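Local coordinates for protein monomethylamine methyltransferase MtmB1 (PDB 1NTH) that transfers the methyl group of monomethylamine to the corrinoid cofactor of its partner protein MtmC, a step in methanogenesis from methylamine, at residues E413-Y416 / A417-P420; Q442-D445 / G446-K450. All coordinates share one frame; numbering follows the deposited sequence. Where two conformers were deposited one is given.

Contact 1 (E413-Y416 / A417-P420); sequences EKNY and ASAP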
ATOM      1  N   GLU A 413      45.971 -19.458  16.209  1.00 26.52           N
ATOM      2  CA  GLU A 413      46.848 -18.609  15.405  1.00 27.58           C
ATOM      3  C   GLU A 413      48.116 -19.249  14.843  1.00 29.12           C
ATOM      4  O   GLU A 413      48.826 -18.629  14.054  1.00 28.71           O
ATOM      5  CB  GLU A 413      47.202 -17.332  16.175  1.00 27.84           C
ATOM      6  CG  GLU A 413      48.208 -17.489  17.297  1.00 27.53           C
ATOM      7  CD  GLU A 413      48.393 -16.194  18.069  1.00 29.28           C
ATOM      8  OE1 GLU A 413      48.255 -15.112  17.453  1.00 29.59           O
ATOM      9  OE2 GLU A 413      48.685 -16.250  19.282  1.00 29.13           O
ATOM     10  N   LYS A 414      48.396 -20.487  15.226  1.00 30.67           N
ATOM     11  CA  LYS A 414      49.580 -21.171  14.717  1.00 33.07           C
ATOM     12  C   LYS A 414      49.185 -22.198  13.662  1.00 32.91           C
ATOM     13  O   LYS A 414      50.029 -22.935  13.151  1.00 33.76           O
ATOM     14  CB  LYS A 414      50.322 -21.849  15.873  1.00 35.79           C
ATOM     15  CG  LYS A 414      50.858 -20.896  16.924  0.50 38.11           C
ATOM     16  CD  LYS A 414      51.950 -20.003  16.362  0.50 40.55           C
ATOM     17  CE  LYS A 414      52.511 -19.084  17.432  0.50 42.02           C
ATOM     18  NZ  LYS A 414      53.580 -18.201  16.894  0.50 44.17           N
ATOM     19  N   ASN A 415      47.900 -22.220  13.316  1.00 30.83           N
ATOM     20  CA  ASN A 415      47.386 -23.180  12.345  1.00 29.91           C
ATOM     21  C   ASN A 415      46.727 -22.562  11.113  1.00 29.09           C
ATOM     22  O   ASN A 415      45.968 -23.236  10.418  1.00 28.53           O
ATOM     23  CB  ASN A 415      46.380 -24.100  13.038  1.00 31.17           C
ATOM     24  CG  ASN A 415      46.951 -24.755  14.279  1.00 33.57           C
ATOM     25  OD1 ASN A 415      46.210 -25.156  15.178  1.00 35.11           O
ATOM     26  ND2 ASN A 415      48.272 -24.876  14.333  1.00 34.51           N
ATOM     27  N   TYR A 416      47.014 -21.295  10.833  1.00 28.19           N
ATOM     28  CA  TYR A 416      46.414 -20.632   9.676  1.00 28.23           C
ATOM     29  C   TYR A 416      46.714 -21.361   8.369  1.00 29.18           C
ATOM     30  O   TYR A 416      45.819 -21.575   7.551  1.00 28.98           O
ATOM     31  CB  TYR A 416      46.902 -19.184   9.584  1.00 27.27           C
ATOM     32  CG  TYR A 416      46.409 -18.298  10.708  1.00 25.86           C
ATOM     33  CD1 TYR A 416      47.251 -17.353  11.292  1.00 25.17           C
ATOM     34  CD2 TYR A 416      45.104 -18.407  11.194  1.00 25.95           C
ATOM     35  CE1 TYR A 416      46.811 -16.538  12.334  1.00 24.07           C
ATOM     36  CE2 TYR A 416      44.653 -17.595  12.237  1.00 24.53           C
ATOM     37  CZ  TYR A 416      45.513 -16.666  12.801  1.00 24.23           C
ATOM     38  OH  TYR A 416      45.087 -15.872  13.841  1.00 23.46           O
ATOM     39  N   ALA A 417      47.971 -21.746   8.179  1.00 28.74           N
ATOM     40  CA  ALA A 417      48.380 -22.439   6.963  1.00 29.84           C
ATOM     41  C   ALA A 417      47.744 -23.819   6.827  1.00 30.30           C
ATOM     42  O   ALA A 417      47.591 -24.327   5.716  1.00 32.19           O
ATOM     43  CB  ALA A 417      49.901 -22.562   6.922  1.00 29.55           C
ATOM     44  N   SER A 418      47.370 -24.423   7.949  1.00 29.27           N
ATOM     45  CA  SER A 418      46.768 -25.749   7.924  1.00 30.47           C
ATOM     46  C   SER A 418      45.305 -25.758   8.360  1.00 29.81           C
ATOM     47  O   SER A 418      44.790 -26.782   8.805  1.00 29.56           O
ATOM     48  CB  SER A 418      47.573 -26.706   8.807  1.00 31.97           C
ATOM     49  OG  SER A 418      47.588 -26.271  10.157  1.00 35.43           O
ATOM     50  N   ALA A 419      44.635 -24.618   8.230  1.00 28.93           N
ATOM     51  CA  ALA A 419      43.231 -24.525   8.614  1.00 27.79           C
ATOM     52  C   ALA A 419      42.422 -25.574   7.857  1.00 26.24           C
ATOM     53  O   ALA A 419      42.534 -25.692   6.639  1.00 27.10           O
ATOM     54  CB  ALA A 419      42.697 -23.130   8.307  1.00 27.58           C
ATOM     55  N   PRO A 420      41.594 -26.352   8.574  1.00 26.25           N
ATOM     56  CA  PRO A 420      40.770 -27.394   7.949  1.00 26.73           C
ATOM     57  C   PRO A 420      39.762 -26.826   6.948  1.00 27.45           C
ATOM     58  O   PRO A 420      39.076 -25.845   7.235  1.00 27.42           O
ATOM     59  CB  PRO A 420      40.103 -28.068   9.146  1.00 26.16           C
ATOM     60  CG  PRO A 420      40.004 -26.962  10.146  1.00 27.67           C
ATOM     61  CD  PRO A 420      41.347 -26.289  10.024  1.00 26.36           C
TER
HETATM   62  O   HOH W   1      50.185 -21.661  10.059  1.00 31.28           O
HETATM   63  O   HOH W   2      50.056 -24.554  10.110  1.00 31.96           O
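Tyr416 and Ala419 mark the two ends of a type I beta turn, with Ala417 and Ser418 at its corners. The closing backbone bond is long and weak but fairly straight: Ala419 N donates to Tyr416 O at 3.3 Å, with 162° at the hydrogen. A second weak bond starts one residue earlier. Ser418 N reaches Asn415 O at 3.1 Å, but the angle at the hydrogen is only 131°. Ser418 OG lies 3.5 Å from the same Asn415 O, a weak and unsettled bond, since the single hydroxyl proton has another acceptor within reach. With chi1 at 61°, this OG sits between its own backbone N and carbonyl carbon, which turns it back toward Asn415.

Two waters bridge the turn to the carbonyl O of Lys414, weakly at that end. Water 1 accepts from Ala417 N at 2.9 Å. Water 2 is 3.0 Å from Ser418 OG.

Side-chain packing within the turn is slight, van der Waals contacts of carbon with oxygen. The methyl CB of Ala419 rests 3.6 Å from Tyr416 O. Asn415 CB comes to 3.8 Å from Ser418 OG. The Tyr416 ring folds back along the chain, its CG anti to the carbonyl carbon. The backbone carbon C of Glu413 lies 3.9 Å above the plane of the Tyr416 ring, offset toward its rim. The buried ring also meets Trp303 and packs on Met344 of helix 343-359. Glu413 forms a salt bridge with Arg309.

This is a type I turn at the protein surface, in the loop joining helices 398-410 and 425-428 of a TIM-barrel enzyme.

Contact 2 (Q442-D445 / G446-K450); sequences QVYD and GARKK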
ATOM      1  N   GLN A 442      28.076 -32.183  17.417  1.00 24.47           N
ATOM      2  CA  GLN A 442      29.144 -32.630  18.307  1.00 26.40           C
ATOM      3  C   GLN A 442      30.332 -31.676  18.228  1.00 25.35           C
ATOM      4  O   GLN A 442      30.953 -31.362  19.245  1.00 25.21           O
ATOM      5  CB  GLN A 442      29.588 -34.048  17.937  1.00 28.59           C
ATOM      6  CG  GLN A 442      28.555 -35.127  18.234  1.00 33.11           C
ATOM      7  CD  GLN A 442      29.006 -36.507  17.789  0.50 33.61           C
ATOM      8  OE1 GLN A 442      30.198 -36.759  17.621  0.50 35.11           O
ATOM      9  NE2 GLN A 442      28.050 -37.413  17.610  0.50 35.27           N
ATOM     10  N   VAL A 443      30.646 -31.220  17.019  1.00 23.82           N
ATOM     11  CA  VAL A 443      31.747 -30.286  16.816  1.00 22.95           C
ATOM     12  C   VAL A 443      31.424 -28.986  17.551  1.00 22.55           C
ATOM     13  O   VAL A 443      32.281 -28.397  18.209  1.00 22.35           O
ATOM     14  CB  VAL A 443      31.952 -29.982  15.312  1.00 23.78           C
ATOM     15  CG1 VAL A 443      32.955 -28.852  15.131  1.00 23.64           C
ATOM     16  CG2 VAL A 443      32.443 -31.230  14.594  1.00 24.30           C
ATOM     17  N   TYR A 444      30.174 -28.551  17.434  1.00 21.76           N
ATOM     18  CA  TYR A 444      29.710 -27.328  18.082  1.00 21.55           C
ATOM     19  C   TYR A 444      29.892 -27.450  19.596  1.00 22.11           C
ATOM     20  O   TYR A 444      30.411 -26.542  20.244  1.00 20.83           O
ATOM     21  CB  TYR A 444      28.230 -27.097  17.756  1.00 20.87           C
ATOM     22  CG  TYR A 444      27.682 -25.749  18.181  1.00 20.61           C
ATOM     23  CD1 TYR A 444      27.641 -24.676  17.287  1.00 21.75           C
ATOM     24  CD2 TYR A 444      27.182 -25.553  19.467  1.00 20.87           C
ATOM     25  CE1 TYR A 444      27.107 -23.440  17.665  1.00 21.62           C
ATOM     26  CE2 TYR A 444      26.648 -24.321  19.857  1.00 21.70           C
ATOM     27  CZ  TYR A 444      26.613 -23.272  18.949  1.00 22.10           C
ATOM     28  OH  TYR A 444      26.069 -22.063  19.326  1.00 22.51           O
ATOM     29  N   ASP A 445      29.465 -28.578  20.160  1.00 23.34           N
ATOM     30  CA  ASP A 445      29.593 -28.792  21.597  1.00 25.19           C
ATOM     31  C   ASP A 445      31.047 -28.729  22.044  1.00 25.11           C
ATOM     32  O   ASP A 445      31.358 -28.147  23.083  1.00 25.67           O
ATOM     33  CB  ASP A 445      29.006 -30.145  22.002  1.00 27.38           C
ATOM     34  CG  ASP A 445      27.509 -30.205  21.821  1.00 31.69           C
ATOM     35  OD1 ASP A 445      26.853 -29.155  21.981  1.00 32.78           O
ATOM     36  OD2 ASP A 445      26.987 -31.303  21.533  1.00 33.96           O
ATOM     37  N   GLY A 446      31.931 -29.332  21.258  1.00 25.24           N
ATOM     38  CA  GLY A 446      33.340 -29.327  21.602  1.00 25.35           C
ATOM     39  C   GLY A 446      33.908 -27.925  21.671  1.00 26.47           C
ATOM     40  O   GLY A 446      34.655 -27.592  22.592  1.00 26.45           O
ATOM     41  N   ALA A 447      33.551 -27.099  20.693  1.00 25.08           N
ATOM     42  CA  ALA A 447      34.035 -25.725  20.646  1.00 24.39           C
ATOM     43  C   ALA A 447      33.474 -24.916  21.811  1.00 23.33           C
ATOM     44  O   ALA A 447      34.189 -24.141  22.446  1.00 23.87           O
ATOM     45  CB  ALA A 447      33.640 -25.081  19.320  1.00 23.88           C
ATOM     46  N   ARG A 448      32.189 -25.106  22.090  1.00 24.42           N
ATOM     47  CA  ARG A 448      31.528 -24.392  23.173  1.00 25.21           C
ATOM     48  C   ARG A 448      32.194 -24.728  24.503  1.00 25.82           C
ATOM     49  O   ARG A 448      32.399 -23.854  25.345  1.00 25.47           O
ATOM     50  CB  ARG A 448      30.049 -24.779  23.221  1.00 28.17           C
ATOM     51  CG  ARG A 448      29.151 -23.789  23.942  1.00 32.53           C
ATOM     52  CD  ARG A 448      27.731 -24.333  23.997  1.00 35.89           C
ATOM     53  NE  ARG A 448      26.723 -23.298  24.218  1.00 37.90           N
ATOM     54  CZ  ARG A 448      25.968 -23.206  25.307  1.00 38.75           C
ATOM     55  NH1 ARG A 448      26.107 -24.087  26.289  1.00 39.48           N
ATOM     56  NH2 ARG A 448      25.060 -22.246  25.404  1.00 39.39           N
ATOM     57  N   LYS A 449      32.531 -26.002  24.682  1.00 25.83           N
ATOM     58  CA  LYS A 449      33.173 -26.452  25.911  1.00 26.80           C
ATOM     59  C   LYS A 449      34.507 -25.746  26.127  1.00 25.91           C
ATOM     60  O   LYS A 449      34.826 -25.339  27.243  1.00 26.79           O
ATOM     61  CB  LYS A 449      33.385 -27.969  25.873  1.00 28.71           C
ATOM     62  CG  LYS A 449      34.107 -28.529  27.093  1.00 33.48           C
ATOM     63  CD  LYS A 449      33.388 -28.166  28.384  1.00 36.54           C
ATOM     64  CE  LYS A 449      34.152 -28.668  29.601  1.00 40.17           C
ATOM     65  NZ  LYS A 449      34.294 -30.151  29.588  1.00 42.23           N
ATOM     66  N   LYS A 450      35.285 -25.598  25.059  1.00 25.45           N
ATOM     67  CA  LYS A 450      36.576 -24.931  25.161  1.00 25.58           C
ATOM     68  C   LYS A 450      36.406 -23.466  25.537  1.00 25.71           C
ATOM     69  O   LYS A 450      37.214 -22.911  26.281  1.00 25.22           O
ATOM     70  CB  LYS A 450      37.349 -25.052  23.846  1.00 26.68           C
ATOM     71  CG  LYS A 450      37.850 -26.461  23.578  1.00 29.16           C
ATOM     72  CD  LYS A 450      38.815 -26.515  22.408  1.00 29.90           C
ATOM     73  CE  LYS A 450      39.362 -27.925  22.234  1.00 31.81           C
ATOM     74  NZ  LYS A 450      40.401 -28.000  21.173  1.00 33.73           N
TER
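The Tyr444 ring meets the Arg448 side chain, an i and i+4 pair on the alpha-helix 438-454, through CD and not through the guanidinium. Arg448 CD approaches Tyr444 CE2 obliquely at 4.3 Å, a loose contact. With CG opposite the backbone N (chi1 -159°) and the chain extended to NE, Arg448 runs outward beside Tyr444. Both polar ends finish at Glu388 of helix 380-393, outside this stretch. Tyr444 OH is hydrogen-bonded to Glu388 OE1, and Arg448 NH2 is salt-bridged to Glu388 OE2. The shared carboxylate probably fixes how both groups are turned. Helix 343-359 also packs here, with Leu346 against Tyr444 and Ala447.

The carboxylate of Asp445 has another partner. Its OD1 accepts a hydrogen bond from the backbone N of Thr2 of the second subunit, and that Thr2 also packs on Tyr444. This part of the helix therefore takes part in the subunit interface.

The backbone bonds are regular. Gly446 N bonds Gln442 O at 3.0 Å, and Ala447 N bonds Val443 O at 3.1 Å. Lys449 N reaches Asp445 O at 2.9 Å. Arg448 N donates to Tyr444 O at 2.9 Å, and Arg448 CB also rests 3.5 Å from that oxygen.

In the fold
Contact 1 (413-420) precedes contact 2 (442-450) in the chain, and both lie on the same side of the chain's centre. Their centres are 18 Å apart and their nearest atoms about 9 Å apart, so they do not touch. Helix 343-359 links them: contact 1 packs on its Met344, contact 2 on its Glu343 and Leu346. Glu343 also forms a salt bridge with Lys450. Contact 1 is a surface turn that no other chain of the assembly touches, whereas contact 2 reaches the second subunit. Their centres lie 23 and 26 Å from the centre of the chain, so both belong to its periphery.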